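Side-chain contact in citrate synthase (Metallosphaera sedula, PDB 6ABW), which probably condenses oxaloacetate with acetyl-CoA and water to give citrate and free CoA in the tricarboxylic acid cycle: residues V289-N294 with S328-Y333. Sequence-based numbering, arbitrary orientation.
Sequences VISERN and SGVVFY
Ile290 reaches across to Val331 with the far end of its side chain: CD1 lies 3.7 Å from Val331 O and 4.2 Å from Val331 CG1. CG1 of the isoleucine sits between its own backbone N and carbonyl carbon (chi1 59°), and the nearly extended second torsion (168°) then carries CD1 over to the other helix. The two side chains cross at about a right angle, and of the isoleucine only the CD1 methyl comes within about 4.2 Å of Val331. A long branched residue suits this place, since it spans the gap, while the valines opposite offer compact methyl branches.

One residue on, where the backbones come nearest (Ser291 CA to Val331 CA, 7.4 Å), a small side chain fits. Ser291 OG rests 3.6 Å from Val330 CG1, with Phe301 of helix 295-315 touching both residues, and its polar need is met within its own helix by a hydrogen bond with Ala287 O, the preceding turn's carbonyl. The contact joins the C-terminal end of helix 278-292 to helix 325-335 in the largely helical citrate synthase fold.

Asn294 suits the N-cap of helix 295-315 because its short side chain carries a carbonyl oxygen, OD1, that accepts from Ala297 N in the first turn. A water bridges the segments, donating a weak hydrogen bond to Asn294 OD1 (3.3 Å) and another to Tyr333 O (3.1 Å).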
ATOM      1  N   VAL A 289       7.706  13.232  34.135  1.00 29.17           N
ATOM      2  CA  VAL A 289       6.872  12.515  35.091  1.00 29.56           C
ATOM      3  C   VAL A 289       7.057  10.991  35.166  1.00 29.24           C
ATOM      4  O   VAL A 289       7.427  10.399  36.200  1.00 29.23           O
ATOM      5  CB  VAL A 289       5.390  12.789  34.721  1.00 35.20           C
ATOM      6  CG1 VAL A 289       4.472  12.246  35.816  1.00 35.49           C
ATOM      7  CG2 VAL A 289       5.167  14.274  34.415  1.00 34.23           C
ATOM      8  N   ILE A 290       6.817  10.319  34.044  1.00 23.33           N
ATOM      9  CA  ILE A 290       6.813   8.875  34.070  1.00 21.69           C
ATOM     10  C   ILE A 290       8.204   8.247  34.034  1.00 20.16           C
ATOM     11  O   ILE A 290       8.358   7.075  34.390  1.00 22.79           O
ATOM     12  CB  ILE A 290       5.927   8.276  32.929  1.00 20.98           C
ATOM     13  CG1 ILE A 290       6.416   8.731  31.558  1.00 20.24           C
ATOM     14  CG2 ILE A 290       4.481   8.703  33.119  1.00 21.15           C
ATOM     15  CD1 ILE A 290       5.778   7.965  30.439  1.00 22.31           C
ATOM     16  N   SER A 291       9.226   9.004  33.604  1.00 20.27           N
ATOM     17  CA  SER A 291      10.586   8.447  33.572  1.00 23.47           C
ATOM     18  C   SER A 291      11.206   8.240  34.933  1.00 27.77           C
ATOM     19  O   SER A 291      12.079   7.368  35.084  1.00 23.44           O
ATOM     20  CB  SER A 291      11.503   9.343  32.766  1.00 23.62           C
ATOM     21  OG  SER A 291      11.103   9.190  31.397  1.00 29.46           O
ATOM     22  N   GLU A 292      10.779   9.059  35.883  1.00 33.71           N
ATOM     23  CA  GLU A 292      11.438   9.115  37.195  1.00 50.00           C
ATOM     24  C   GLU A 292      11.224   7.826  37.963  1.00 50.46           C
ATOM     25  O   GLU A 292      12.121   7.371  38.649  1.00 54.70           O
ATOM     26  CB  GLU A 292      10.971  10.341  38.002  1.00 54.02           C
ATOM     27  CG  GLU A 292      11.288  11.731  37.385  1.00 65.93           C
ATOM     28  CD  GLU A 292      12.594  11.854  36.545  1.00 76.41           C
ATOM     29  OE1 GLU A 292      13.682  11.966  37.152  1.00 93.79           O
ATOM     30  OE2 GLU A 292      12.563  11.885  35.280  1.00 64.71           O
ATOM     31  N   ARG A 293      10.066   7.210  37.766  1.00 56.65           N
ATOM     32  CA  ARG A 293       9.695   5.984  38.465  1.00 58.77           C
ATOM     33  C   ARG A 293      10.345   4.661  37.977  1.00 55.10           C
ATOM     34  O   ARG A 293       9.976   3.589  38.467  1.00 63.08           O
ATOM     35  CB  ARG A 293       8.168   5.806  38.396  1.00 68.53           C
ATOM     36  CG  ARG A 293       7.306   6.943  38.951  1.00 72.16           C
ATOM     37  CD  ARG A 293       6.067   6.371  39.646  1.00 79.37           C
ATOM     38  NE  ARG A 293       4.809   7.096  39.425  1.00 85.68           N
ATOM     39  CZ  ARG A 293       3.972   6.961  38.382  1.00 84.90           C
ATOM     40  NH1 ARG A 293       4.222   6.148  37.342  1.00 84.81           N
ATOM     41  NH2 ARG A 293       2.859   7.679  38.372  1.00 78.04           N
ATOM     42  N   ASN A 294      11.251   4.699  37.005  1.00 45.50           N
ATOM     43  CA  ASN A 294      12.121   3.557  36.720  1.00 39.72           C
ATOM     44  C   ASN A 294      13.535   4.089  36.417  1.00 38.50           C
ATOM     45  O   ASN A 294      13.700   4.966  35.572  1.00 34.38           O
ATOM     46  CB  ASN A 294      11.578   2.772  35.544  1.00 41.88           C
ATOM     47  CG  ASN A 294      12.588   1.791  34.998  1.00 50.96           C
ATOM     48  OD1 ASN A 294      13.219   2.013  33.955  1.00 55.96           O
ATOM     49  ND2 ASN A 294      12.785   0.710  35.726  1.00 59.30           N
ATOM     50  N   SER A 328       9.893  11.563  22.083  1.00 10.59           N
ATOM     51  CA  SER A 328       8.755  10.620  22.030  1.00 10.00           C
ATOM     52  C   SER A 328       9.192   9.223  22.464  1.00  9.75           C
ATOM     53  O   SER A 328       8.491   8.543  23.243  1.00 10.18           O
ATOM     54  CB  SER A 328       8.147  10.622  20.608  1.00 11.71           C
ATOM     55  OG  SER A 328       9.106  10.217  19.624  1.00 11.12           O
ATOM     56  N   GLY A 329      10.376   8.792  22.019  1.00 10.54           N
ATOM     57  CA  GLY A 329      10.958   7.566  22.425  1.00 10.28           C
ATOM     58  C   GLY A 329      11.138   7.439  23.926  1.00 10.85           C
ATOM     59  O   GLY A 329      10.895   6.380  24.532  1.00  9.97           O
ATOM     60  N   VAL A 330      11.588   8.505  24.569  1.00 10.77           N
ATOM     61  CA  VAL A 330      11.678   8.540  26.011  1.00 11.16           C
ATOM     62  C   VAL A 330      10.333   8.238  26.672  1.00 11.75           C
ATOM     63  O   VAL A 330      10.292   7.464  27.609  1.00 13.31           O
ATOM     64  CB  VAL A 330      12.284   9.853  26.555  1.00 12.31           C
ATOM     65  CG1 VAL A 330      12.376   9.790  28.101  1.00 13.21           C
ATOM     66  CG2 VAL A 330      13.670  10.041  25.955  1.00 12.51           C
ATOM     67  N   VAL A 331       9.249   8.833  26.215  1.00 10.31           N
ATOM     68  CA  VAL A 331       7.901   8.547  26.701  1.00 10.90           C
ATOM     69  C   VAL A 331       7.555   7.080  26.464  1.00 10.72           C
ATOM     70  O   VAL A 331       7.156   6.356  27.398  1.00 11.56           O
ATOM     71  CB  VAL A 331       6.859   9.472  26.060  1.00 11.46           C
ATOM     72  CG1 VAL A 331       5.463   9.077  26.436  1.00 13.09           C
ATOM     73  CG2 VAL A 331       7.069  10.917  26.506  1.00 11.78           C
ATOM     74  N   PHE A 332       7.746   6.607  25.247  1.00  9.57           N
ATOM     75  CA  PHE A 332       7.358   5.222  24.957  1.00 10.64           C
ATOM     76  C   PHE A 332       8.152   4.193  25.757  1.00 10.18           C
ATOM     77  O   PHE A 332       7.585   3.202  26.315  1.00 11.11           O
ATOM     78  CB  PHE A 332       7.497   4.920  23.459  1.00 10.01           C
ATOM     79  CG  PHE A 332       6.652   5.763  22.556  1.00 10.20           C
ATOM     80  CD1 PHE A 332       5.342   6.118  22.858  1.00 10.55           C
ATOM     81  CD2 PHE A 332       7.211   6.173  21.305  1.00 11.29           C
ATOM     82  CE1 PHE A 332       4.596   6.858  21.991  1.00 10.07           C
ATOM     83  CE2 PHE A 332       6.398   6.921  20.448  1.00 11.16           C
ATOM     84  CZ  PHE A 332       5.107   7.185  20.818  1.00 10.89           C
ATOM     85  N   TYR A 333       9.431   4.441  25.879  1.00 10.96           N
ATOM     86  CA  TYR A 333      10.300   3.569  26.693  1.00 13.48           C
ATOM     87  C   TYR A 333       9.869   3.553  28.153  1.00 12.79           C
ATOM     88  O   TYR A 333       9.778   2.469  28.742  1.00 13.66           O
ATOM     89  CB  TYR A 333      11.757   4.039  26.591  1.00 14.18           C
ATOM     90  CG  TYR A 333      12.712   3.025  27.122  1.00 16.07           C
ATOM     91  CD1 TYR A 333      13.120   1.965  26.353  1.00 17.08           C
ATOM     92  CD2 TYR A 333      13.142   3.097  28.451  1.00 16.89           C
ATOM     93  CE1 TYR A 333      14.031   1.038  26.864  1.00 20.80           C
ATOM     94  CE2 TYR A 333      14.012   2.170  28.974  1.00 21.12           C
ATOM     95  CZ  TYR A 333      14.441   1.148  28.190  1.00 21.66           C
ATOM     96  OH  TYR A 333      15.330   0.251  28.740  1.00 25.66           O
TER
HETATM   97  O   HOH W   1      11.255   1.440  31.309  1.00 40.35           O